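Local atomic coordinates of HK97 Family Phage Portal Protein (Corynebacterium diphtheriae, PDB entry 3KDR), a protein that probably forms, as a portal protein of the HK97 family, the ring-shaped channel through which phage DNA passes into and out of the capsid. Residues Arg24-Leu36 against Phe61-Phe73. Numbering follows the deposited sequence.
Sequences RNLLSTTVARTPL and FHRMLATADDLLF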
loop_
_atom_site.group_PDB
_atom_site.type_symbol
_atom_site.label_atom_id
_atom_site.label_comp_id
_atom_site.label_asym_id
_atom_site.label_seq_id
_atom_site.Cartn_x
_atom_site.Cartn_y
_atom_site.Cartn_z
ATOM N N ARG C 24 9.945 25.904 22.652
ATOM C CA ARG C 24 9.911 26.954 23.648
ATOM C C ARG C 24 8.576 27.670 23.779
ATOM O O ARG C 24 8.116 27.904 24.878
ATOM C CB ARG C 24 10.990 27.988 23.429
ATOM C CG ARG C 24 10.967 28.971 24.543
ATOM C CD ARG C 24 11.278 30.315 24.121
ATOM N NE ARG C 24 10.134 31.186 23.824
ATOM C CZ ARG C 24 9.837 32.293 24.484
ATOM N NH1 ARG C 24 8.841 33.050 24.109
ATOM N NH2 ARG C 24 10.516 32.632 25.539
ATOM N N ASN C 25 7.977 28.067 22.678
ATOM C CA ASN C 25 6.761 28.832 22.785
ATOM C C ASN C 25 5.711 27.994 23.478
ATOM O O ASN C 25 5.061 28.439 24.385
ATOM C CB ASN C 25 6.245 29.233 21.426
ATOM C CG ASN C 25 7.099 30.307 20.767
ATOM O OD1 ASN C 25 6.914 30.609 19.564
ATOM N ND2 ASN C 25 8.032 30.891 21.535
ATOM N N LEU C 26 5.566 26.748 23.061
ATOM C CA LEU C 26 4.577 25.885 23.681
ATOM C C LEU C 26 4.827 25.764 25.159
ATOM O O LEU C 26 3.907 25.823 25.921
ATOM C CB LEU C 26 4.590 24.500 23.029
ATOM C CG LEU C 26 4.023 24.391 21.612
ATOM C CD1 LEU C 26 4.422 23.102 20.971
ATOM C CD2 LEU C 26 2.504 24.527 21.639
ATOM N N LEU C 27 6.059 25.568 25.577
ATOM C CA LEU C 27 6.318 25.365 27.008
ATOM C C LEU C 27 6.220 26.644 27.813
ATOM O O LEU C 27 5.432 26.739 28.741
ATOM C CB LEU C 27 7.714 24.802 27.238
ATOM C CG LEU C 27 7.971 23.360 26.787
ATOM C CD1 LEU C 27 9.440 23.104 26.817
ATOM C CD2 LEU C 27 7.236 22.293 27.613
ATOM N N SER C 28 7.033 27.628 27.481
ATOM C CA SER C 28 7.090 28.836 28.275
ATOM C C SER C 28 5.851 29.696 28.265
ATOM O O SER C 28 5.603 30.374 29.219
ATOM C CB SER C 28 8.229 29.693 27.806
ATOM O OG SER C 28 9.449 29.031 28.073
ATOM N N THR C 29 5.096 29.730 27.185
ATOM C CA THR C 29 3.939 30.612 27.124
ATOM C C THR C 29 2.788 29.988 27.868
ATOM O O THR C 29 1.935 30.679 28.440
ATOM C CB THR C 29 3.527 30.892 25.707
ATOM O OG1 THR C 29 3.222 29.650 25.076
ATOM C CG2 THR C 29 4.697 31.550 24.966
ATOM N N THR C 30 2.760 28.674 27.893
ATOM C CA THR C 30 1.705 28.029 28.643
ATOM C C THR C 30 1.890 28.306 30.113
ATOM O O THR C 30 0.977 28.680 30.779
ATOM C CB THR C 30 1.741 26.558 28.349
ATOM O OG1 THR C 30 1.650 26.413 26.928
ATOM C CG2 THR C 30 0.603 25.836 29.001
ATOM N N VAL C 31 3.112 28.132 30.590
ATOM C CA VAL C 31 3.429 28.429 31.956
ATOM C C VAL C 31 3.015 29.827 32.232
ATOM O O VAL C 31 2.215 30.047 33.134
ATOM C CB VAL C 31 4.926 28.301 32.268
ATOM C CG1 VAL C 31 5.193 28.824 33.619
ATOM C CG2 VAL C 31 5.354 26.848 32.159
ATOM N N ALA C 32 3.524 30.767 31.438
ATOM C CA ALA C 32 3.184 32.182 31.617
ATOM C C ALA C 32 1.694 32.442 31.647
ATOM O O ALA C 32 1.259 33.240 32.407
ATOM C CB ALA C 32 3.814 33.037 30.582
ATOM N N ARG C 33 0.897 31.741 30.878
ATOM C CA ARG C 33 -0.516 32.062 30.840
ATOM C C ARG C 33 -1.281 31.468 31.987
ATOM O O ARG C 33 -2.445 31.781 32.220
ATOM C CB ARG C 33 -1.129 31.554 29.561
ATOM C CG ARG C 33 -0.611 32.250 28.369
ATOM C CD ARG C 33 -1.260 31.732 27.134
ATOM N NE ARG C 33 -2.675 31.551 27.372
ATOM C CZ ARG C 33 -3.441 30.674 26.729
ATOM N NH1 ARG C 33 -2.937 29.901 25.747
ATOM N NH2 ARG C 33 -4.740 30.596 27.034
ATOM N N THR C 34 -0.646 30.599 32.718
ATOM C CA THR C 34 -1.396 29.838 33.662
ATOM C C THR C 34 -1.414 30.534 35.027
ATOM O O THR C 34 -0.380 30.842 35.589
ATOM C CB THR C 34 -0.786 28.482 33.787
ATOM O OG1 THR C 34 -0.690 27.917 32.474
ATOM C CG2 THR C 34 -1.631 27.612 34.693
ATOM N N PRO C 35 -2.595 30.794 35.547
ATOM C CA PRO C 35 -2.688 31.532 36.761
ATOM C C PRO C 35 -2.105 30.807 37.957
ATOM O O PRO C 35 -2.238 29.598 38.076
ATOM C CB PRO C 35 -4.207 31.693 36.948
ATOM C CG PRO C 35 -4.757 31.619 35.677
ATOM C CD PRO C 35 -3.922 30.611 34.947
ATOM N N LEU C 36 -1.500 31.582 38.843
ATOM C CA LEU C 36 -1.090 31.089 40.126
ATOM C C LEU C 36 -2.243 31.355 41.107
ATOM O O LEU C 36 -2.820 32.430 41.102
ATOM C CB LEU C 36 0.173 31.810 40.575
ATOM C CG LEU C 36 1.470 31.127 40.206
ATOM C CD1 LEU C 36 2.597 31.977 40.636
ATOM C CD2 LEU C 36 1.560 29.825 40.883
ATOM N N PHE C 61 3.083 38.431 33.610
ATOM C CA PHE C 61 3.154 37.494 32.500
ATOM C C PHE C 61 4.574 37.413 32.007
ATOM O O PHE C 61 5.117 36.334 31.852
ATOM C CB PHE C 61 2.236 37.956 31.356
ATOM C CG PHE C 61 2.373 37.167 30.078
ATOM C CD1 PHE C 61 1.674 35.989 29.894
ATOM C CD2 PHE C 61 3.204 37.609 29.045
ATOM C CE1 PHE C 61 1.786 35.283 28.723
ATOM C CE2 PHE C 61 3.325 36.875 27.865
ATOM C CZ PHE C 61 2.611 35.726 27.717
ATOM N N HIS C 62 5.203 38.536 31.754
ATOM C CA HIS C 62 6.572 38.455 31.266
ATOM C C HIS C 62 7.508 37.936 32.357
ATOM O O HIS C 62 8.508 37.286 32.083
ATOM C CB HIS C 62 7.018 39.782 30.623
ATOM C CG HIS C 62 6.094 40.253 29.495
ATOM N ND1 HIS C 62 6.233 39.838 28.174
ATOM C CD2 HIS C 62 5.012 41.091 29.507
ATOM C CE1 HIS C 62 5.298 40.413 27.436
ATOM N NE2 HIS C 62 4.538 41.170 28.218
ATOM N N ARG C 63 7.144 38.119 33.612
ATOM C CA ARG C 63 8.001 37.640 34.668
ATOM C C ARG C 63 8.011 36.142 34.624
ATOM O O ARG C 63 9.032 35.531 34.766
ATOM C CB ARG C 63 7.508 38.170 36.013
ATOM C CG ARG C 63 8.185 37.505 37.195
ATOM C CD ARG C 63 7.567 37.836 38.550
ATOM N NE ARG C 63 6.175 37.452 38.645
ATOM C CZ ARG C 63 5.324 37.938 39.554
ATOM N NH1 ARG C 63 5.726 38.813 40.462
ATOM N NH2 ARG C 63 4.061 37.554 39.567
HETATM N N MSE C 64 6.858 35.546 34.429
HETATM C CA MSE C 64 6.815 34.124 34.449
HETATM C C MSE C 64 7.434 33.595 33.191
HETATM O O MSE C 64 8.081 32.579 33.193
HETATM C CB MSE C 64 5.372 33.638 34.568
HETATM C CG MSE C 64 5.247 32.147 34.980
HETATM SE SE MSE C 64 6.354 31.683 36.498
HETATM C CE MSE C 64 5.104 32.171 37.893
ATOM N N LEU C 65 7.212 34.295 32.107
ATOM C CA LEU C 65 7.676 33.840 30.843
ATOM C C LEU C 65 9.201 33.773 30.856
ATOM O O LEU C 65 9.813 32.779 30.418
ATOM C CB LEU C 65 7.213 34.810 29.770
ATOM C CG LEU C 65 7.646 34.511 28.344
ATOM C CD1 LEU C 65 7.023 33.286 27.942
ATOM C CD2 LEU C 65 7.264 35.604 27.422
ATOM N N ALA C 66 9.821 34.846 31.346
ATOM C CA ALA C 66 11.261 34.930 31.359
ATOM C C ALA C 66 11.864 33.821 32.242
ATOM O O ALA C 66 12.969 33.300 31.994
ATOM C CB ALA C 66 11.667 36.273 31.873
ATOM N N THR C 67 11.149 33.530 33.310
ATOM C CA THR C 67 11.526 32.528 34.302
ATOM C C THR C 67 11.465 31.130 33.749
ATOM O O THR C 67 12.340 30.316 33.979
ATOM C CB THR C 67 10.552 32.595 35.499
ATOM O OG1 THR C 67 10.472 33.961 35.940
ATOM C CG2 THR C 67 10.990 31.747 36.609
ATOM N N ALA C 68 10.398 30.838 33.035
ATOM C CA ALA C 68 10.275 29.554 32.401
ATOM C C ALA C 68 11.441 29.401 31.461
ATOM O O ALA C 68 12.061 28.390 31.396
ATOM C CB ALA C 68 8.983 29.477 31.662
ATOM N N ASP C 69 11.753 30.451 30.744
ATOM C CA ASP C 69 12.809 30.390 29.813
ATOM C C ASP C 69 14.104 30.155 30.499
ATOM O O ASP C 69 14.861 29.312 30.081
ATOM C CB ASP C 69 12.905 31.697 29.113
ATOM C CG ASP C 69 12.129 31.734 27.848
ATOM O OD1 ASP C 69 11.428 30.751 27.488
ATOM O OD2 ASP C 69 12.245 32.772 27.176
ATOM N N ASP C 70 14.368 30.919 31.551
ATOM C CA ASP C 70 15.612 30.770 32.281
ATOM C C ASP C 70 15.807 29.323 32.738
ATOM O O ASP C 70 16.859 28.714 32.620
ATOM C CB ASP C 70 15.585 31.660 33.506
ATOM C CG ASP C 70 16.282 32.983 33.313
ATOM O OD1 ASP C 70 16.282 33.757 34.306
ATOM O OD2 ASP C 70 16.821 33.255 32.221
ATOM N N LEU C 71 14.746 28.771 33.262
ATOM C CA LEU C 71 14.817 27.445 33.823
ATOM C C LEU C 71 15.117 26.448 32.758
ATOM O O LEU C 71 15.903 25.570 32.941
ATOM C CB LEU C 71 13.481 27.098 34.463
ATOM C CG LEU C 71 13.382 27.173 35.976
ATOM C CD1 LEU C 71 14.537 27.886 36.649
ATOM C CD2 LEU C 71 12.084 27.825 36.285
ATOM N N LEU C 72 14.442 26.579 31.643
ATOM C CA LEU C 72 14.556 25.641 30.551
ATOM C C LEU C 72 15.940 25.555 29.947
ATOM O O LEU C 72 16.460 24.479 29.763
ATOM C CB LEU C 72 13.640 26.166 29.502
ATOM C CG LEU C 72 13.190 25.344 28.332
ATOM C CD1 LEU C 72 12.547 24.064 28.768
ATOM C CD2 LEU C 72 12.167 26.215 27.654
ATOM N N PHE C 73 16.492 26.719 29.603
ATOM C CA PHE C 73 17.812 26.839 29.016
ATOM C C PHE C 73 18.965 26.817 29.959
ATOM O O PHE C 73 19.991 26.236 29.633
ATOM C CB PHE C 73 17.899 28.128 28.241
ATOM C CG PHE C 73 17.129 28.092 26.997
ATOM C CD1 PHE C 73 17.644 27.467 25.888
ATOM C CD2 PHE C 73 15.869 28.619 26.931
ATOM C CE1 PHE C 73 16.944 27.392 24.742
ATOM C CE2 PHE C 73 15.163 28.547 25.753
ATOM C CZ PHE C 73 15.717 27.937 24.656
#
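Ser28 and Ala32 pack against Ala68 and Leu65 where helices 18-33 and 60-74 form a roughly antiparallel, buried pair of the portal subunit. The segment axes come within 8.0 Å, at 143° between their N-to-C directions. The small residues Ser28, Ala32 and Ala68 at the crossing are consistent with this approach. The CA atoms of Ala32 and Leu65 are 4.9 Å apart.

The packing is partly knobs-into-holes. Ser28 sits among Leu65, Ala68, Asp69 and Leu72. In return, Leu65 fits among Arg24, Ser28, Thr29 and Ala32. Its CG lies anti to the backbone N (chi1 178°), which carries CD1 over the turn at Ser28, 3.5 Å from Ser28 O.

Ser28 OG gives the secure polar link. It donates a hydrogen bond to Asp69 OD1 at 2.7 Å, arriving on the anti side and 26° out of the carboxylate plane. Arg24 comes to the same carboxylate in a salt bridge, but its detail is doubtful because the atoms are modelled too close.

Apolar contacts continue toward both ends of the crossing. Ala32 CB meets the Phe61 ring at CE1 (3.6 Å), while Arg33 CG lies at the ring edge. Val31 CG1 touches CG of Met64, which is selenomethionine. The Met64 chain bends at chi2 and chi3, and Met64 CE ends 3.7 Å from CD1 of Leu36, at the start of strand 36-38. Near the start of segment 24-36, Leu27 CD1 meets Leu72 CD1, the two side chains crossing at about a right angle.

A neighbouring subunit packs Ser264 and Glu260 of its helix 247-270 on Phe61 and Arg33. Within the chain, helix 247-270 packs on Val31, Leu36 and Met64. Helix 289-294 touches Arg33, and strand 76-83 lies against helix 60-74 at Met64, Thr67 and Leu71.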